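Local coordinates for protein amidohydrolase (Brucella melitensis biovar Abortus, PDB 4F0L) that probably works as a metal-dependent deaminase of the amidohydrolase superfamily, its iron (III) ion bound in a TIM-barrel-type catalytic domain, at residues Ser55-Gly60 with Asp385-Gly390; Val29-Ala34 with Ala393-Leu398; His216-Val221 with Val261-Asp266; Phe167-Gly172 with Pro223-Ser228. One frame throughout, in Å; residues are numbered along the deposited sequence.

Contact 1 of 4, residues Ser55-Gly60 with Asp385-Gly390; sequences SVVVAG and DGLKKG
Leu387 reaches across to the strand that carries Val57, Val58 and Ala59 and lays its branched end against the backbone there. Most of the buried surface belongs to this leucine and to Ala59, with Val57 adding a smaller share. The CD1 methyl of Leu387 does the closest touching, at 3.8 Å from the N of Ala59 and 3.9 Å from the carbonyl C of Val58, and therefore rests on the peptide link between these two residues. Its CG stands 4.3 Å from the CB of Ala59, while CD1 also lies 4.4 Å from CG1 of Val57, a looser approach. The contact is van der Waals throughout, without a polar bond between the segments. Leu387 is the centre of an inverse gamma turn, a tight bend that directs its side chain toward the strand, and with CG anti to the carbonyl carbon (chi1 -79°) CD1 comes to lie over the Val58-Ala59 peptide. The extended side chain of Lys388 runs back along the loop, and its NZ donates to the O of Asp385 at 2.8 Å from above the carbonyl plane. The loop 385-390, between helix 364-379 and strand 395-399, packs here on the start of strand 56-66; Phe395 of the neighbouring strand touches both Leu387 and Val57, and Val373 of helix 364-379 meets Ala59.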
loop_
_atom_site.group_PDB
_atom_site.type_symbol
_atom_site.label_atom_id
_atom_site.label_comp_id
_atom_site.label_asym_id
_atom_site.label_seq_id
_atom_site.Cartn_x
_atom_site.Cartn_y
_atom_site.Cartn_z
ATOM N N SER B 55 -4.780 12.260 -22.139
ATOM C CA SER B 55 -3.543 11.550 -22.430
ATOM C C SER B 55 -3.708 10.052 -22.404
ATOM O O SER B 55 -3.309 9.397 -23.355
ATOM C CB SER B 55 -2.435 11.963 -21.445
ATOM O OG SER B 55 -2.221 13.364 -21.571
ATOM N N VAL B 56 -4.273 9.510 -21.316
ATOM C CA VAL B 56 -4.353 8.076 -21.125
ATOM C C VAL B 56 -5.698 7.721 -20.510
ATOM O O VAL B 56 -6.030 8.216 -19.451
ATOM C CB VAL B 56 -3.246 7.547 -20.222
ATOM C CG1 VAL B 56 -3.448 6.052 -19.952
ATOM C CG2 VAL B 56 -1.869 7.806 -20.843
ATOM N N VAL B 57 -6.472 6.884 -21.204
ATOM C CA VAL B 57 -7.850 6.516 -20.806
ATOM C C VAL B 57 -7.941 4.996 -20.657
ATOM O O VAL B 57 -7.415 4.241 -21.486
ATOM C CB VAL B 57 -8.906 7.019 -21.806
ATOM C CG1 VAL B 57 -10.283 6.424 -21.493
ATOM C CG2 VAL B 57 -8.953 8.548 -21.773
ATOM N N VAL B 58 -8.515 4.581 -19.540
ATOM C CA VAL B 58 -8.725 3.188 -19.194
ATOM C C VAL B 58 -10.157 2.995 -18.744
ATOM O O VAL B 58 -10.856 3.957 -18.426
ATOM C CB VAL B 58 -7.765 2.695 -18.074
ATOM C CG1 VAL B 58 -6.297 2.802 -18.531
ATOM C CG2 VAL B 58 -7.966 3.437 -16.767
ATOM N N ALA B 59 -10.593 1.742 -18.711
ATOM C CA ALA B 59 -11.944 1.402 -18.281
ATOM C C ALA B 59 -12.142 1.747 -16.808
ATOM O O ALA B 59 -11.195 1.728 -16.042
ATOM C CB ALA B 59 -12.187 -0.093 -18.481
ATOM N N GLY B 60 -13.391 2.051 -16.451
ATOM C CA GLY B 60 -13.801 2.168 -15.087
ATOM C C GLY B 60 -13.767 0.824 -14.391
ATOM O O GLY B 60 -14.079 -0.201 -14.978
ATOM N N ASP B 385 -20.251 -4.135 -20.306
ATOM C CA ASP B 385 -19.530 -2.910 -19.987
ATOM C C ASP B 385 -18.015 -3.052 -20.219
ATOM O O ASP B 385 -17.490 -4.156 -20.453
ATOM C CB ASP B 385 -19.800 -2.491 -18.545
ATOM C CG ASP B 385 -21.086 -1.681 -18.385
ATOM O OD1 ASP B 385 -21.720 -1.258 -19.386
ATOM O OD2 ASP B 385 -21.426 -1.442 -17.215
ATOM N N GLY B 386 -17.334 -1.918 -20.163
ATOM C CA GLY B 386 -15.948 -1.814 -20.619
ATOM C C GLY B 386 -15.781 -0.716 -21.661
ATOM O O GLY B 386 -16.733 0.019 -21.966
ATOM N N LEU B 387 -14.572 -0.613 -22.218
ATOM C CA LEU B 387 -14.305 0.322 -23.313
ATOM C C LEU B 387 -14.684 -0.314 -24.628
ATOM O O LEU B 387 -13.834 -0.689 -25.414
ATOM C CB LEU B 387 -12.830 0.765 -23.324
ATOM C CG LEU B 387 -12.446 1.825 -22.310
ATOM C CD1 LEU B 387 -10.982 2.205 -22.482
ATOM C CD2 LEU B 387 -13.322 3.064 -22.495
ATOM N N LYS B 388 -15.985 -0.461 -24.832
ATOM C CA LYS B 388 -16.559 -1.125 -25.999
ATOM C C LYS B 388 -17.750 -0.318 -26.462
ATOM O O LYS B 388 -18.466 0.294 -25.662
ATOM C CB LYS B 388 -17.158 -2.501 -25.648
ATOM C CG LYS B 388 -16.274 -3.486 -24.886
ATOM C CD LYS B 388 -17.220 -4.524 -24.294
ATOM C CE LYS B 388 -16.565 -5.468 -23.350
ATOM N NZ LYS B 388 -17.634 -6.046 -22.483
ATOM N N LYS B 389 -18.021 -0.414 -27.757
ATOM C CA LYS B 389 -19.246 0.141 -28.312
ATOM C C LYS B 389 -20.452 -0.482 -27.607
ATOM O O LYS B 389 -20.471 -1.683 -27.340
ATOM C CB LYS B 389 -19.249 -0.060 -29.841
ATOM C CG LYS B 389 -17.986 0.538 -30.511
ATOM C CD LYS B 389 -17.617 0.195 -31.982
ATOM C CE LYS B 389 -18.042 1.274 -33.037
ATOM N NZ LYS B 389 -17.048 2.287 -33.650
ATOM N N GLY B 390 -21.427 0.357 -27.240
ATOM C CA GLY B 390 -22.614 -0.099 -26.545
ATOM C C GLY B 390 -22.497 -0.279 -25.049
ATOM O O GLY B 390 -23.501 -0.522 -24.395
#

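Contact 2 of 4, residues Val29-Ala34 with Ala393-Leu398; sequences VRIGIA and ADFVSL
Two sheets meet here: strand 29-34 of the small N-terminal sheet packs its inward side chains on the start of strand 395-399, which runs beside strand 56-66 in the large mixed sheet, and on the loop just before it. The contact consists of side chains alone, Ile31 and Ile33 on one side against Ala393, in that loop, and Phe395, the first residue of the strand. Ile33 is the busier of the two isoleucines. Its CG2, anti to the backbone N, meets the CB of Ala393 at 3.7 Å, and its CG1 rests on the same CB at 4.0 Å; the CG1 branch then goes on through CD1 to CZ of Phe395 at 3.8 Å. That methyl arrives at the edge of the phenyl ring, in its plane. The two side chains approach each other from opposite directions. Ile31, two residues earlier and on the same side of the strand, adds its CG2 at 4.3 Å from CE2 of Phe395, a more distant and oblique approach. Phe395 holds CG between its backbone N and carbonyl carbon (chi1 46°), which brings the ring up against the two isoleucines. Val57 touches Ile31, and Ile38 of strand 37-42 touches both Ile31 and Ala393, which extends the apolar layer along both sheets. All four residues that touch are buried, and they meet entirely through carbon atoms. The two sheets are therefore held together here by dispersion and by the exclusion of water.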
loop_
_atom_site.group_PDB
_atom_site.type_symbol
_atom_site.label_atom_id
_atom_site.label_comp_id
_atom_site.label_asym_id
_atom_site.label_seq_id
_atom_site.Cartn_x
_atom_site.Cartn_y
_atom_site.Cartn_z
ATOM N N VAL B 29 -7.275 7.608 -29.933
ATOM C CA VAL B 29 -8.567 6.926 -29.861
ATOM C C VAL B 29 -9.662 7.959 -29.611
ATOM O O VAL B 29 -9.611 8.722 -28.634
ATOM C CB VAL B 29 -8.549 5.872 -28.716
ATOM C CG1 VAL B 29 -9.860 5.078 -28.617
ATOM C CG2 VAL B 29 -7.391 4.884 -28.914
ATOM N N ARG B 30 -10.642 8.016 -30.513
ATOM C CA ARG B 30 -11.766 8.913 -30.350
ATOM C C ARG B 30 -12.950 8.125 -29.782
ATOM O O ARG B 30 -13.397 7.166 -30.390
ATOM C CB ARG B 30 -12.116 9.505 -31.697
ATOM C CG ARG B 30 -12.864 10.780 -31.624
ATOM C CD ARG B 30 -12.718 11.546 -32.944
ATOM N NE ARG B 30 -13.557 12.720 -32.825
ATOM C CZ ARG B 30 -14.660 12.967 -33.521
ATOM N NH1 ARG B 30 -15.078 12.141 -34.459
ATOM N NH2 ARG B 30 -15.340 14.074 -33.277
ATOM N N ILE B 31 -13.408 8.490 -28.584
ATOM C CA ILE B 31 -14.508 7.781 -27.940
ATOM C C ILE B 31 -15.729 8.673 -27.997
ATOM O O ILE B 31 -15.711 9.773 -27.450
ATOM C CB ILE B 31 -14.208 7.460 -26.474
ATOM C CG1 ILE B 31 -12.898 6.680 -26.340
ATOM C CG2 ILE B 31 -15.342 6.663 -25.865
ATOM C CD1 ILE B 31 -12.452 6.564 -24.894
ATOM N N GLY B 32 -16.782 8.207 -28.676
ATOM C CA GLY B 32 -18.030 8.981 -28.764
ATOM C C GLY B 32 -18.985 8.524 -27.670
ATOM O O GLY B 32 -19.067 7.336 -27.403
ATOM N N ILE B 33 -19.694 9.476 -27.072
ATOM C CA ILE B 33 -20.644 9.250 -26.016
ATOM C C ILE B 33 -21.968 9.875 -26.381
ATOM O O ILE B 33 -21.991 11.002 -26.845
ATOM C CB ILE B 33 -20.187 9.965 -24.728
ATOM C CG1 ILE B 33 -18.824 9.489 -24.331
ATOM C CG2 ILE B 33 -21.180 9.749 -23.582
ATOM C CD1 ILE B 33 -18.190 10.524 -23.395
ATOM N N ALA B 34 -23.055 9.114 -26.205
ATOM C CA ALA B 34 -24.404 9.512 -26.508
ATOM C C ALA B 34 -25.392 8.801 -25.577
ATOM O O ALA B 34 -25.415 7.563 -25.458
ATOM C CB ALA B 34 -24.733 9.186 -27.958
ATOM N N ALA B 393 -20.839 4.619 -20.740
ATOM C CA ALA B 393 -19.659 5.488 -20.874
ATOM C C ALA B 393 -19.018 5.712 -19.502
ATOM O O ALA B 393 -19.123 6.781 -18.919
ATOM C CB ALA B 393 -19.995 6.812 -21.600
ATOM N N ASP B 394 -18.338 4.672 -19.033
ATOM C CA ASP B 394 -17.686 4.628 -17.734
ATOM C C ASP B 394 -16.176 4.439 -17.956
ATOM O O ASP B 394 -15.730 3.366 -18.384
ATOM C CB ASP B 394 -18.193 3.435 -16.903
ATOM C CG ASP B 394 -19.689 3.456 -16.638
ATOM O OD1 ASP B 394 -20.426 4.355 -17.099
ATOM O OD2 ASP B 394 -20.153 2.533 -15.944
ATOM N N PHE B 395 -15.375 5.452 -17.649
ATOM C CA PHE B 395 -13.956 5.321 -17.864
ATOM C C PHE B 395 -13.213 6.393 -17.094
ATOM O O PHE B 395 -13.845 7.258 -16.442
ATOM C CB PHE B 395 -13.607 5.308 -19.368
ATOM C CG PHE B 395 -14.296 6.364 -20.164
ATOM C CD1 PHE B 395 -13.861 7.667 -20.121
ATOM C CD2 PHE B 395 -15.421 6.056 -20.930
ATOM C CE1 PHE B 395 -14.504 8.650 -20.854
ATOM C CE2 PHE B 395 -16.047 7.034 -21.660
ATOM C CZ PHE B 395 -15.598 8.330 -21.620
ATOM N N VAL B 396 -11.879 6.275 -17.116
ATOM C CA VAL B 396 -10.972 6.998 -16.225
ATOM C C VAL B 396 -9.758 7.528 -17.027
ATOM O O VAL B 396 -9.202 6.799 -17.865
ATOM C CB VAL B 396 -10.459 6.048 -15.099
ATOM C CG1 VAL B 396 -9.458 6.725 -14.156
ATOM C CG2 VAL B 396 -11.626 5.447 -14.287
ATOM N N SER B 397 -9.358 8.803 -16.807
ATOM C CA SER B 397 -8.090 9.269 -17.360
ATOM C C SER B 397 -7.047 9.342 -16.245
ATOM O O SER B 397 -7.374 9.615 -15.088
ATOM C CB SER B 397 -8.218 10.588 -18.079
ATOM O OG SER B 397 -8.433 11.659 -17.169
ATOM N N LEU B 398 -5.801 9.046 -16.604
ATOM C CA LEU B 398 -4.738 9.004 -15.654
ATOM C C LEU B 398 -3.834 10.217 -15.825
ATOM O O LEU B 398 -3.508 10.589 -16.953
ATOM C CB LEU B 398 -3.932 7.708 -15.804
ATOM C CG LEU B 398 -4.705 6.415 -15.509
ATOM C CD1 LEU B 398 -3.863 5.216 -15.892
ATOM C CD2 LEU B 398 -5.145 6.283 -14.036
#

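Contact 3 of 4, residues His216-Val221 with Val261-Asp266; sequences HSLRAV and VEWLLD
Leu218 points its side chain at two neighbouring residues of helix 260-267, and its CD2 methyl makes the closest approaches. CD2 lies 3.9 Å from CZ3 and 4.0 Å from CE3 of Trp263, meeting the six-membered part of the indole obliquely, while CD1 of Leu218 grazes the same CE3 at 4.3 Å. On the Leu264 side the fit is slacker, with CD2 of Leu218 4.2 Å from CD1 of Leu264. Trp263 and Leu264 both face the loop, and a CG anti to the backbone N (chi1 -173° and -169°) carries the indole and the Leu264 methyl to Leu218. Ile240, next to the metal ligand His241 on strand 238-242, touches both leucines and extends the packing into the barrel. The polar and more open side lies away from this junction: Arg219 is partly exposed and Asp266 exposed, with salt-bridge partners Asp251 and Lys258 respectively. Within the loop, Ser217 OG accepts from the N of Ala220 at 3.3 Å in an ST motif and pairs with ND1 of His216 at 3.1 Å. Polar bonds thus shape the loop from within, while its junction with the helix is wholly apolar, Leu218 giving most of the area and Trp263 and Leu264 receiving it.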
loop_
_atom_site.group_PDB
_atom_site.type_symbol
_atom_site.label_atom_id
_atom_site.label_comp_id
_atom_site.label_asym_id
_atom_site.label_seq_id
_atom_site.Cartn_x
_atom_site.Cartn_y
_atom_site.Cartn_z
ATOM N N HIS B 216 -25.516 -14.224 3.103
ATOM C CA HIS B 216 -24.317 -13.708 3.785
ATOM C C HIS B 216 -23.128 -14.636 3.714
ATOM O O HIS B 216 -22.033 -14.244 3.309
ATOM C CB HIS B 216 -24.616 -13.405 5.231
ATOM C CG HIS B 216 -23.447 -12.845 5.965
ATOM N ND1 HIS B 216 -22.594 -13.622 6.680
ATOM C CD2 HIS B 216 -22.966 -11.548 6.042
ATOM C CE1 HIS B 216 -21.619 -12.844 7.203
ATOM N NE2 HIS B 216 -21.843 -11.578 6.812
ATOM N N SER B 217 -23.360 -15.878 4.099
ATOM C CA SER B 217 -22.306 -16.898 4.208
ATOM C C SER B 217 -22.978 -18.211 4.504
ATOM O O SER B 217 -24.185 -18.245 4.827
ATOM C CB SER B 217 -21.360 -16.580 5.363
ATOM O OG SER B 217 -22.068 -16.679 6.580
ATOM N N LEU B 218 -22.209 -19.286 4.457
ATOM C CA LEU B 218 -22.781 -20.591 4.727
ATOM C C LEU B 218 -23.211 -20.750 6.184
ATOM O O LEU B 218 -24.115 -21.519 6.477
ATOM C CB LEU B 218 -21.825 -21.706 4.308
ATOM C CG LEU B 218 -21.543 -21.761 2.792
ATOM C CD1 LEU B 218 -20.479 -22.812 2.496
ATOM C CD2 LEU B 218 -22.812 -21.989 1.977
ATOM N N ARG B 219 -22.565 -20.016 7.088
ATOM C CA ARG B 219 -22.931 -20.043 8.516
ATOM C C ARG B 219 -24.275 -19.403 8.753
ATOM O O ARG B 219 -25.017 -19.787 9.661
ATOM C CB ARG B 219 -21.963 -19.195 9.366
ATOM C CG ARG B 219 -20.585 -19.742 9.564
ATOM C CD ARG B 219 -19.940 -18.957 10.701
ATOM N NE ARG B 219 -18.510 -19.247 10.704
ATOM C CZ ARG B 219 -17.940 -20.242 11.380
ATOM N NH1 ARG B 219 -18.642 -21.035 12.196
ATOM N NH2 ARG B 219 -16.636 -20.426 11.256
ATOM N N ALA B 220 -24.538 -18.357 7.983
ATOM C CA ALA B 220 -25.610 -17.435 8.289
ATOM C C ALA B 220 -26.913 -17.863 7.629
ATOM O O ALA B 220 -27.964 -17.305 7.926
ATOM C CB ALA B 220 -25.225 -16.010 7.918
ATOM N N VAL B 221 -26.852 -18.877 6.772
ATOM C CA VAL B 221 -27.995 -19.267 5.961
ATOM C C VAL B 221 -28.051 -20.780 5.938
ATOM O O VAL B 221 -27.000 -21.426 5.860
ATOM C CB VAL B 221 -27.842 -18.707 4.523
ATOM C CG1 VAL B 221 -29.080 -19.006 3.696
ATOM C CG2 VAL B 221 -27.594 -17.191 4.516
ATOM N N VAL B 261 -16.226 -24.017 -0.281
ATOM C CA VAL B 261 -16.460 -23.800 -1.714
ATOM C C VAL B 261 -16.953 -25.134 -2.297
ATOM O O VAL B 261 -17.913 -25.182 -3.033
ATOM C CB VAL B 261 -15.207 -23.278 -2.460
ATOM C CG1 VAL B 261 -15.444 -23.312 -3.971
ATOM C CG2 VAL B 261 -14.825 -21.875 -1.952
ATOM N N GLU B 262 -16.305 -26.215 -1.919
ATOM C CA GLU B 262 -16.715 -27.542 -2.336
ATOM C C GLU B 262 -18.199 -27.795 -2.022
ATOM O O GLU B 262 -18.965 -28.271 -2.860
ATOM C CB GLU B 262 -15.814 -28.556 -1.597
ATOM C CG GLU B 262 -16.127 -30.004 -1.853
ATOM C CD GLU B 262 -15.420 -30.952 -0.921
ATOM O OE1 GLU B 262 -14.874 -30.545 0.133
ATOM O OE2 GLU B 262 -15.430 -32.139 -1.266
ATOM N N TRP B 263 -18.608 -27.451 -0.815
ATOM C CA TRP B 263 -19.982 -27.674 -0.424
ATOM C C TRP B 263 -20.910 -26.880 -1.304
ATOM O O TRP B 263 -21.898 -27.413 -1.850
ATOM C CB TRP B 263 -20.149 -27.310 1.028
ATOM C CG TRP B 263 -21.501 -27.676 1.508
ATOM C CD1 TRP B 263 -21.877 -28.821 2.205
ATOM C CD2 TRP B 263 -22.732 -26.929 1.294
ATOM N NE1 TRP B 263 -23.227 -28.814 2.435
ATOM C CE2 TRP B 263 -23.794 -27.714 1.907
ATOM C CE3 TRP B 263 -23.049 -25.733 0.676
ATOM C CZ2 TRP B 263 -25.102 -27.295 1.900
ATOM C CZ3 TRP B 263 -24.377 -25.328 0.666
ATOM C CH2 TRP B 263 -25.378 -26.096 1.260
ATOM N N LEU B 264 -20.568 -25.603 -1.509
ATOM C CA LEU B 264 -21.360 -24.749 -2.355
ATOM C C LEU B 264 -21.452 -25.298 -3.803
ATOM O O LEU B 264 -22.533 -25.337 -4.394
ATOM C CB LEU B 264 -20.796 -23.318 -2.328
ATOM C CG LEU B 264 -21.675 -22.237 -2.958
ATOM C CD1 LEU B 264 -22.983 -22.122 -2.190
ATOM C CD2 LEU B 264 -20.938 -20.887 -2.972
ATOM N N LEU B 265 -20.326 -25.708 -4.377
ATOM C CA LEU B 265 -20.330 -26.208 -5.763
ATOM C C LEU B 265 -21.165 -27.496 -5.892
ATOM O O LEU B 265 -21.781 -27.733 -6.925
ATOM C CB LEU B 265 -18.911 -26.451 -6.264
ATOM C CG LEU B 265 -18.028 -25.200 -6.366
ATOM C CD1 LEU B 265 -16.642 -25.575 -6.862
ATOM C CD2 LEU B 265 -18.707 -24.179 -7.277
ATOM N N ASP B 266 -21.195 -28.300 -4.832
ATOM C CA ASP B 266 -21.969 -29.548 -4.831
ATOM C C ASP B 266 -23.466 -29.345 -4.619
ATOM O O ASP B 266 -24.258 -30.201 -5.043
ATOM C CB ASP B 266 -21.486 -30.510 -3.736
ATOM C CG ASP B 266 -20.126 -31.125 -4.035
ATOM O OD1 ASP B 266 -19.599 -30.942 -5.153
ATOM O OD2 ASP B 266 -19.589 -31.823 -3.155
#

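Contact 4 of 4, residues Phe167-Gly172 with Pro223-Ser228; sequences FYAHSG and PDELDS
With CG anti to its carbonyl carbon (chi1 -66°) and the chain extended beyond (chi2 160°), Glu225 stretches from the first turn of helix 223-229 to His170, whose ring is brought to it by a chi1 of -55°. The pair ties the loop after strand 160-167 to the helix. The two side chains come from opposite directions, and NE2 of His170 donates to OE2 of Glu225 at 2.7 Å in a nearly straight bond. OE2 receives it on its syn lone pair, and the oxygen lies in the ring plane of the histidine; imidazole and carboxylate are nearly coplanar. The other oxygen, OE1, stands 3.2 Å from CD2 of His170 and takes the backbone N of Thr222 as a donor. Phe167 approaches from another quarter: OE1 lies in the plane of its ring at the edge, 3.5 Å from CE2, and CB of Glu225 is 3.6 Å from that same carbon. The methyl of Ala169 adds a looser touch, its CB 3.9 Å from OE1. On the far side of the imidazole, ND1 of His170 is bonded to the O of Ala176, which fixes the rotation of the ring. The N-H donors and the positive phenyl edge would favour an ionised carboxylate. Since a carbonyl oxygen can only accept, both ring nitrogens appear to carry hydrogen, and His170 is probably a positively charged imidazolium paired with Glu225.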
loop_
_atom_site.group_PDB
_atom_site.type_symbol
_atom_site.label_atom_id
_atom_site.label_comp_id
_atom_site.label_asym_id
_atom_site.label_seq_id
_atom_site.Cartn_x
_atom_site.Cartn_y
_atom_site.Cartn_z
ATOM N N PHE B 167 -29.111 -11.675 2.722
ATOM C CA PHE B 167 -29.953 -12.564 3.483
ATOM C C PHE B 167 -29.112 -13.147 4.596
ATOM O O PHE B 167 -28.072 -13.756 4.335
ATOM C CB PHE B 167 -30.552 -13.699 2.641
ATOM C CG PHE B 167 -31.413 -14.609 3.467
ATOM C CD1 PHE B 167 -32.705 -14.242 3.791
ATOM C CD2 PHE B 167 -30.873 -15.744 4.045
ATOM C CE1 PHE B 167 -33.485 -15.034 4.616
ATOM C CE2 PHE B 167 -31.628 -16.538 4.875
ATOM C CZ PHE B 167 -32.946 -16.182 5.160
ATOM N N TYR B 168 -29.593 -12.990 5.826
ATOM C CA TYR B 168 -28.881 -13.403 7.049
ATOM C C TYR B 168 -29.909 -13.846 8.086
ATOM O O TYR B 168 -30.809 -13.091 8.427
ATOM C CB TYR B 168 -28.123 -12.193 7.591
ATOM C CG TYR B 168 -27.030 -12.439 8.615
ATOM C CD1 TYR B 168 -27.271 -13.094 9.815
ATOM C CD2 TYR B 168 -25.757 -11.954 8.394
ATOM C CE1 TYR B 168 -26.257 -13.293 10.747
ATOM C CE2 TYR B 168 -24.756 -12.149 9.312
ATOM C CZ TYR B 168 -25.018 -12.822 10.469
ATOM O OH TYR B 168 -23.988 -12.972 11.354
ATOM N N ALA B 169 -29.783 -15.068 8.588
ATOM C CA ALA B 169 -30.769 -15.595 9.545
ATOM C C ALA B 169 -30.191 -16.383 10.735
ATOM O O ALA B 169 -30.929 -16.690 11.649
ATOM C CB ALA B 169 -31.776 -16.462 8.803
ATOM N N HIS B 170 -28.902 -16.718 10.713
ATOM C CA HIS B 170 -28.310 -17.638 11.692
ATOM C C HIS B 170 -26.905 -17.279 12.074
ATOM O O HIS B 170 -26.181 -16.599 11.321
ATOM C CB HIS B 170 -28.352 -19.047 11.123
ATOM C CG HIS B 170 -29.727 -19.456 10.715
ATOM N ND1 HIS B 170 -30.664 -19.799 11.606
ATOM C CD2 HIS B 170 -30.339 -19.472 9.476
ATOM C CE1 HIS B 170 -31.794 -20.065 10.980
ATOM N NE2 HIS B 170 -31.604 -19.850 9.670
ATOM N N SER B 171 -26.522 -17.707 13.268
ATOM C CA SER B 171 -25.225 -17.390 13.819
ATOM C C SER B 171 -24.230 -18.552 13.697
ATOM O O SER B 171 -23.142 -18.455 14.214
ATOM C CB SER B 171 -25.370 -17.010 15.292
ATOM O OG SER B 171 -25.799 -18.148 16.035
ATOM N N GLY B 172 -24.597 -19.636 13.025
ATOM C CA GLY B 172 -23.672 -20.766 12.873
ATOM C C GLY B 172 -24.181 -21.883 11.995
ATOM O O GLY B 172 -25.392 -21.957 11.760
ATOM N N PRO B 223 -29.295 -24.450 4.022
ATOM C CA PRO B 223 -29.458 -24.877 2.622
ATOM C C PRO B 223 -30.821 -24.548 1.996
ATOM O O PRO B 223 -30.874 -24.093 0.863
ATOM C CB PRO B 223 -29.210 -26.391 2.679
ATOM C CG PRO B 223 -28.247 -26.533 3.815
ATOM C CD PRO B 223 -28.729 -25.534 4.851
ATOM N N ASP B 224 -31.908 -24.732 2.737
ATOM C CA ASP B 224 -33.248 -24.400 2.230
ATOM C C ASP B 224 -33.407 -22.905 1.989
ATOM O O ASP B 224 -33.997 -22.482 0.993
ATOM C CB ASP B 224 -34.340 -24.879 3.218
ATOM C CG ASP B 224 -34.436 -26.399 3.297
ATOM O OD1 ASP B 224 -33.795 -27.086 2.479
ATOM O OD2 ASP B 224 -35.189 -26.923 4.151
ATOM N N GLU B 225 -32.890 -22.094 2.904
ATOM C CA GLU B 225 -32.996 -20.658 2.754
ATOM C C GLU B 225 -32.162 -20.206 1.553
ATOM O O GLU B 225 -32.551 -19.308 0.828
ATOM C CB GLU B 225 -32.528 -19.943 4.007
ATOM C CG GLU B 225 -33.392 -20.173 5.252
ATOM C CD GLU B 225 -32.644 -19.850 6.544
ATOM O OE1 GLU B 225 -31.400 -19.594 6.505
ATOM O OE2 GLU B 225 -33.288 -19.874 7.609
ATOM N N LEU B 226 -31.015 -20.847 1.354
ATOM C CA LEU B 226 -30.151 -20.534 0.245
ATOM C C LEU B 226 -30.859 -20.792 -1.074
ATOM O O LEU B 226 -30.774 -19.967 -2.005
ATOM C CB LEU B 226 -28.861 -21.348 0.352
ATOM C CG LEU B 226 -27.749 -21.107 -0.643
ATOM C CD1 LEU B 226 -27.299 -19.662 -0.520
ATOM C CD2 LEU B 226 -26.600 -22.071 -0.401
ATOM N N ASP B 227 -31.571 -21.919 -1.163
ATOM C CA ASP B 227 -32.380 -22.205 -2.351
ATOM C C ASP B 227 -33.410 -21.111 -2.636
ATOM O O ASP B 227 -33.500 -20.639 -3.765
ATOM C CB ASP B 227 -33.119 -23.546 -2.236
ATOM C CG ASP B 227 -32.194 -24.742 -2.318
ATOM O OD1 ASP B 227 -31.101 -24.631 -2.918
ATOM O OD2 ASP B 227 -32.579 -25.807 -1.784
ATOM N N SER B 228 -34.182 -20.722 -1.630
ATOM C CA SER B 228 -35.205 -19.694 -1.817
ATOM C C SER B 228 -34.639 -18.356 -2.267
ATOM O O SER B 228 -35.139 -17.759 -3.204
ATOM C CB SER B 228 -35.961 -19.452 -0.532
ATOM O OG SER B 228 -36.474 -20.666 -0.065
#

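From the N terminus, strand 29-34 comes first and meets residues 393-398, so contact 2 closes the longest loop. Contact 1, between 55-60 and 385-390, is nested inside it, and the two touch where strands 56-66 and 395-399 pair through backbone bonds such as Val58 O to Val396 N. Together they join the N-terminal sheet, the large mixed sheet and the loop preceding strand 395-399. Contacts 4 and 3 lie within both loops, on the opposite side of the chain's centre. Their segments alternate along the chain, so these contacts cross, linking the ends of strands 160-167 and 210-215 to helices 223-229 and 260-267.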